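Local coordinates for vacuolar protein sorting-associated protein 54 (Mus musculus, PDB 3N1E), which acts as the Vps54 subunit of the GARP tethering complex, probably in retrograde transport from endosomes to the trans-Golgi network, here represented by its helical C-terminal domain, at residues 62-67 / 78-83; 38-43 / 86-91. One frame throughout, in Å; residues are numbered along the deposited sequence.

Overall arrangement
Both contacts use helix 74-98 and are made by packing, without a cross-segment hydrogen bond or salt bridge, but each pairs it with a different partner: helix 52-68 in interaction 1, the C-terminal part of helix 17-40 with the turn at 40-43 in interaction 2. Their centres lie about 17 Å apart. Interaction 1 is the more central, about 6 Å from the centre of the chain against about 11 Å, and its four touching residues are all buried; in interaction 2, His91 is partly exposed. Their chemistry also differs. A methionine methyl over a phenylalanine face dominates the first, whereas in the second one leucine methyl meets a tyrosine ring, a histidine CB and a backbone carbonyl oxygen.

Interaction 1 (62-67 / 78-83); sequences TKMHEA and QMLFLR
Met64 extends to Phe81 through a first torsion that sets CG anti to the backbone N (chi1 -177°) and an equally extended second one; the bend at chi3 then turns the methyl over the phenyl ring. CE lies above one face, offset toward the rim, in a CH-pi contact whose exact spacing is doubtful. With it comes a Met-aromatic contact, in which Met64 SD stands obliquely, 5.3 Å from the centroid of the Phe81 ring. The methyl also meets the isobutyl group of Leu80, with Met64 CE 3.9 Å from Leu80 CD2, and so touches the phenyl ring and the leucine branch from two roughly perpendicular directions. The setting is a helical bundle, in which helices 52-68 and 74-98 run nearly antiparallel, at 157° between the axes of the two segments and 11.9 Å apart at closest approach. Leu28 and Met32 of helix 17-40 also touch Met64, making that third helix part of the same core. One residue on, the side chain of His65 crosses that of Phe81 at about a right angle, bringing His65 CB within 3.7 Å of Phe81 CZ. The two rings meet obliquely, planes at 62°, with Phe81 CE2 at the imidazole edge, 4.0 Å from His65 CD2. At its polar end, the buried imidazole is hydrogen-bonded through NE2 to the backbone O of Lys127.

Interaction 2 (38-43 / 86-91); sequences KLLSKY and ASYKLH
Leu40 CD1 is the methyl on which this contact turns: it reaches the helix of 86-91 between Tyr88 and His91, which are nearly one helical turn apart. Leu40 CD1 lies 3.8 Å from His91 CB and 3.9 Å from the backbone O of Tyr88. Its approach to the phenol ring is oblique, with Leu40 CD1 4.0 Å from Tyr88 CD2. The leucine and histidine side chains cross at about a right angle, and it is the histidine CB, rather than the ring, that meets the methyl. With His91 CG beside the backbone N (chi1 -68°), the imidazole leads away from 38-43. There NE2 is hydrogen-bonded to Asp33 OD1, an oxygen also hydrogen-bonded to Ser87 OG, while Tyr88 is positioned by a ring stack with Tyr119. The hydroxyl of Ser87 lies in plane at the imidazole edge. Over one face of that ring sits Leu90 CD2, 3.8 Å above the plane of the His91 imidazole and centred on it. The hydrogen bond at NE2 and the leucine methyl over the face together probably limit the rotation of the imidazole. On the other segment, the backbone of 40-43 forms a type I turn. The contact thus joins the C-terminal part of helix 17-40 to the side of helix 74-98, with helix 52-68 bordering both segments: Cys53 touches Leu40, and Ile57 touches Tyr88.

Interaction 1 (62-67 / 78-83)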
# COMPACT_ATOMS: atom_id res chain seq x y z
N THR A 62 -2.95 -6.27 5.48
CA THR A 62 -4.14 -6.53 6.28
C THR A 62 -3.87 -6.26 7.75
O THR A 62 -4.66 -5.61 8.43
CB THR A 62 -4.60 -8.00 6.09
OG1 THR A 62 -5.07 -8.15 4.75
CG2 THR A 62 -5.68 -8.40 7.08
N LYS A 63 -2.75 -6.78 8.24
CA LYS A 63 -2.42 -6.63 9.65
C LYS A 63 -2.16 -5.16 9.97
O LYS A 63 -2.52 -4.68 11.05
CB LYS A 63 -1.20 -7.48 10.04
CG LYS A 63 -1.47 -8.96 10.13
CD LYS A 63 -2.23 -9.35 11.39
CE LYS A 63 -2.29 -10.88 11.52
NZ LYS A 63 -3.60 -11.32 12.09
N MET A 64 -1.54 -4.45 9.03
CA MET A 64 -1.27 -3.02 9.21
C MET A 64 -2.59 -2.26 9.32
O MET A 64 -2.75 -1.40 10.20
CB MET A 64 -0.47 -2.46 8.04
CG MET A 64 -0.13 -1.00 8.26
SD MET A 64 0.74 -0.32 6.88
CE MET A 64 -0.57 0.21 5.79
N HIS A 65 -3.54 -2.61 8.46
CA HIS A 65 -4.83 -1.93 8.45
C HIS A 65 -5.54 -2.17 9.79
O HIS A 65 -6.11 -1.24 10.38
CB HIS A 65 -5.68 -2.46 7.29
CG HIS A 65 -7.02 -1.80 7.16
ND1 HIS A 65 -8.14 -2.26 7.81
CD2 HIS A 65 -7.41 -0.72 6.44
CE1 HIS A 65 -9.17 -1.49 7.51
NE2 HIS A 65 -8.75 -0.55 6.68
N GLU A 66 -5.47 -3.42 10.28
CA GLU A 66 -6.09 -3.76 11.57
C GLU A 66 -5.46 -2.98 12.73
O GLU A 66 -6.17 -2.54 13.66
CB GLU A 66 -6.00 -5.27 11.81
CG GLU A 66 -6.99 -6.06 10.97
CD GLU A 66 -6.69 -7.56 10.90
OE1 GLU A 66 -5.73 -8.01 11.56
OE2 GLU A 66 -7.43 -8.27 10.20
N ALA A 67 -4.15 -2.79 12.66
CA ALA A 67 -3.41 -2.11 13.71
C ALA A 67 -3.73 -0.60 13.79
O ALA A 67 -3.70 -0.03 14.89
CB ALA A 67 -1.91 -2.32 13.52
N GLN A 78 -6.60 6.28 4.16
CA GLN A 78 -6.57 6.25 2.69
C GLN A 78 -5.24 6.79 2.12
O GLN A 78 -4.59 6.16 1.25
CB GLN A 78 -7.77 7.07 2.17
CG GLN A 78 -9.10 6.37 2.36
CD GLN A 78 -10.29 7.29 2.12
OE1 GLN A 78 -10.14 8.51 2.08
NE2 GLN A 78 -11.46 6.73 2.00
N MET A 79 -4.79 7.93 2.65
CA MET A 79 -3.51 8.52 2.20
C MET A 79 -2.33 7.60 2.49
O MET A 79 -1.40 7.49 1.67
CB MET A 79 -3.28 9.92 2.81
CG MET A 79 -4.30 10.99 2.48
SD MET A 79 -4.50 11.35 0.73
CE MET A 79 -5.91 10.33 0.30
N LEU A 80 -2.35 6.95 3.67
CA LEU A 80 -1.29 6.02 4.05
C LEU A 80 -1.22 4.88 3.04
O LEU A 80 -0.13 4.54 2.57
CB LEU A 80 -1.54 5.46 5.45
CG LEU A 80 -0.67 4.31 5.91
CD1 LEU A 80 0.80 4.71 6.00
CD2 LEU A 80 -1.19 3.76 7.25
N PHE A 81 -2.38 4.32 2.71
CA PHE A 81 -2.40 3.20 1.77
C PHE A 81 -2.02 3.59 0.37
O PHE A 81 -1.43 2.77 -0.33
CB PHE A 81 -3.72 2.40 1.85
CG PHE A 81 -3.67 1.33 2.89
CD1 PHE A 81 -3.27 0.02 2.57
CD2 PHE A 81 -3.95 1.65 4.22
CE1 PHE A 81 -3.18 -0.97 3.58
CE2 PHE A 81 -3.86 0.67 5.22
CZ PHE A 81 -3.48 -0.64 4.89
N LEU A 82 -2.29 4.84 -0.04
CA LEU A 82 -1.78 5.30 -1.34
C LEU A 82 -0.25 5.35 -1.36
O LEU A 82 0.34 4.99 -2.37
CB LEU A 82 -2.39 6.65 -1.74
CG LEU A 82 -3.87 6.52 -2.07
CD1 LEU A 82 -4.43 7.94 -2.12
CD2 LEU A 82 -4.13 5.79 -3.43
N ARG A 83 0.37 5.76 -0.26
CA ARG A 83 1.84 5.77 -0.15
C ARG A 83 2.43 4.36 -0.12
O ARG A 83 3.47 4.10 -0.74
CB ARG A 83 2.32 6.56 1.09
CG ARG A 83 1.87 8.01 1.05
CD ARG A 83 2.55 8.90 2.11
NE ARG A 83 2.57 10.27 1.56
CZ ARG A 83 2.94 11.37 2.20
NH1 ARG A 83 3.33 11.32 3.48
NH2 ARG A 83 2.90 12.55 1.57

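Interaction 2 (38-43 / 86-91)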
# COMPACT_ATOMS: atom_id res chain seq x y z
N LYS A 38 12.50 -6.45 0.33
CA LYS A 38 13.00 -7.78 0.70
C LYS A 38 12.26 -8.86 -0.06
O LYS A 38 12.89 -9.74 -0.66
CB LYS A 38 12.84 -8.00 2.20
CG LYS A 38 13.38 -9.32 2.65
CD LYS A 38 13.06 -9.55 4.12
CE LYS A 38 12.68 -11.00 4.37
NZ LYS A 38 13.67 -11.94 3.81
N LEU A 39 10.93 -8.77 -0.07
CA LEU A 39 10.11 -9.81 -0.69
C LEU A 39 10.14 -9.78 -2.22
O LEU A 39 10.34 -10.83 -2.85
CB LEU A 39 8.67 -9.76 -0.16
CG LEU A 39 8.47 -10.08 1.33
CD1 LEU A 39 7.03 -9.80 1.76
CD2 LEU A 39 8.87 -11.55 1.61
N LEU A 40 9.96 -8.60 -2.80
CA LEU A 40 9.85 -8.49 -4.26
C LEU A 40 11.19 -8.70 -4.99
O LEU A 40 11.18 -9.07 -6.16
CB LEU A 40 9.19 -7.18 -4.66
CG LEU A 40 7.70 -7.21 -4.31
CD1 LEU A 40 7.08 -5.81 -4.36
CD2 LEU A 40 6.94 -8.16 -5.29
N SER A 41 12.31 -8.50 -4.30
CA SER A 41 13.64 -8.74 -4.87
C SER A 41 13.85 -10.22 -5.15
O SER A 41 14.74 -10.59 -5.93
CB SER A 41 14.75 -8.26 -3.92
OG SER A 41 14.75 -6.85 -3.80
N LYS A 42 13.06 -11.07 -4.47
CA LYS A 42 13.11 -12.54 -4.60
C LYS A 42 11.91 -13.12 -5.36
O LYS A 42 11.75 -14.34 -5.47
CB LYS A 42 13.17 -13.19 -3.21
CG LYS A 42 14.47 -12.98 -2.41
CD LYS A 42 14.36 -13.66 -1.05
CE LYS A 42 15.73 -13.75 -0.34
NZ LYS A 42 15.61 -14.29 1.06
N TYR A 43 11.04 -12.26 -5.87
CA TYR A 43 9.80 -12.74 -6.47
C TYR A 43 10.07 -13.45 -7.79
O TYR A 43 10.79 -12.92 -8.63
CB TYR A 43 8.89 -11.53 -6.70
CG TYR A 43 7.60 -11.76 -7.44
CD1 TYR A 43 6.68 -12.73 -7.03
CD2 TYR A 43 7.27 -10.98 -8.54
CE1 TYR A 43 5.47 -12.91 -7.71
CE2 TYR A 43 6.06 -11.15 -9.23
CZ TYR A 43 5.17 -12.12 -8.81
OH TYR A 43 3.98 -12.26 -9.49
N ALA A 86 2.27 3.03 -3.55
CA ALA A 86 3.30 3.60 -4.42
C ALA A 86 4.62 2.86 -4.23
O ALA A 86 5.32 2.59 -5.19
CB ALA A 86 3.47 5.08 -4.12
N SER A 87 4.96 2.55 -2.97
CA SER A 87 6.16 1.77 -2.68
C SER A 87 6.09 0.36 -3.27
O SER A 87 7.05 -0.10 -3.86
CB SER A 87 6.36 1.69 -1.15
OG SER A 87 7.41 0.77 -0.85
N TYR A 88 4.96 -0.31 -3.08
CA TYR A 88 4.75 -1.62 -3.65
C TYR A 88 4.99 -1.60 -5.18
O TYR A 88 5.73 -2.44 -5.71
CB TYR A 88 3.34 -2.10 -3.31
CG TYR A 88 2.90 -3.32 -4.08
CD1 TYR A 88 2.08 -3.18 -5.19
CD2 TYR A 88 3.32 -4.59 -3.71
CE1 TYR A 88 1.67 -4.31 -5.92
CE2 TYR A 88 2.91 -5.71 -4.42
CZ TYR A 88 2.10 -5.56 -5.51
OH TYR A 88 1.69 -6.68 -6.21
N LYS A 89 4.38 -0.65 -5.87
CA LYS A 89 4.49 -0.55 -7.32
C LYS A 89 5.93 -0.31 -7.73
O LYS A 89 6.38 -0.87 -8.72
CB LYS A 89 3.60 0.55 -7.89
CG LYS A 89 2.12 0.18 -7.81
CD LYS A 89 1.23 1.18 -8.57
CE LYS A 89 1.31 2.55 -7.98
NZ LYS A 89 0.51 3.47 -8.85
N LEU A 90 6.66 0.51 -6.97
CA LEU A 90 8.05 0.81 -7.36
C LEU A 90 8.89 -0.46 -7.30
O LEU A 90 9.67 -0.76 -8.23
CB LEU A 90 8.64 1.96 -6.48
CG LEU A 90 10.11 2.34 -6.66
CD1 LEU A 90 10.31 3.84 -6.36
CD2 LEU A 90 10.99 1.47 -5.76
N HIS A 91 8.73 -1.23 -6.22
CA HIS A 91 9.51 -2.45 -6.05
C HIS A 91 9.08 -3.54 -7.02
O HIS A 91 9.93 -4.30 -7.52
CB HIS A 91 9.48 -2.90 -4.60
CG HIS A 91 10.22 -1.97 -3.69
ND1 HIS A 91 11.59 -1.83 -3.73
CD2 HIS A 91 9.78 -1.11 -2.75
CE1 HIS A 91 11.96 -0.92 -2.85
NE2 HIS A 91 10.88 -0.47 -2.23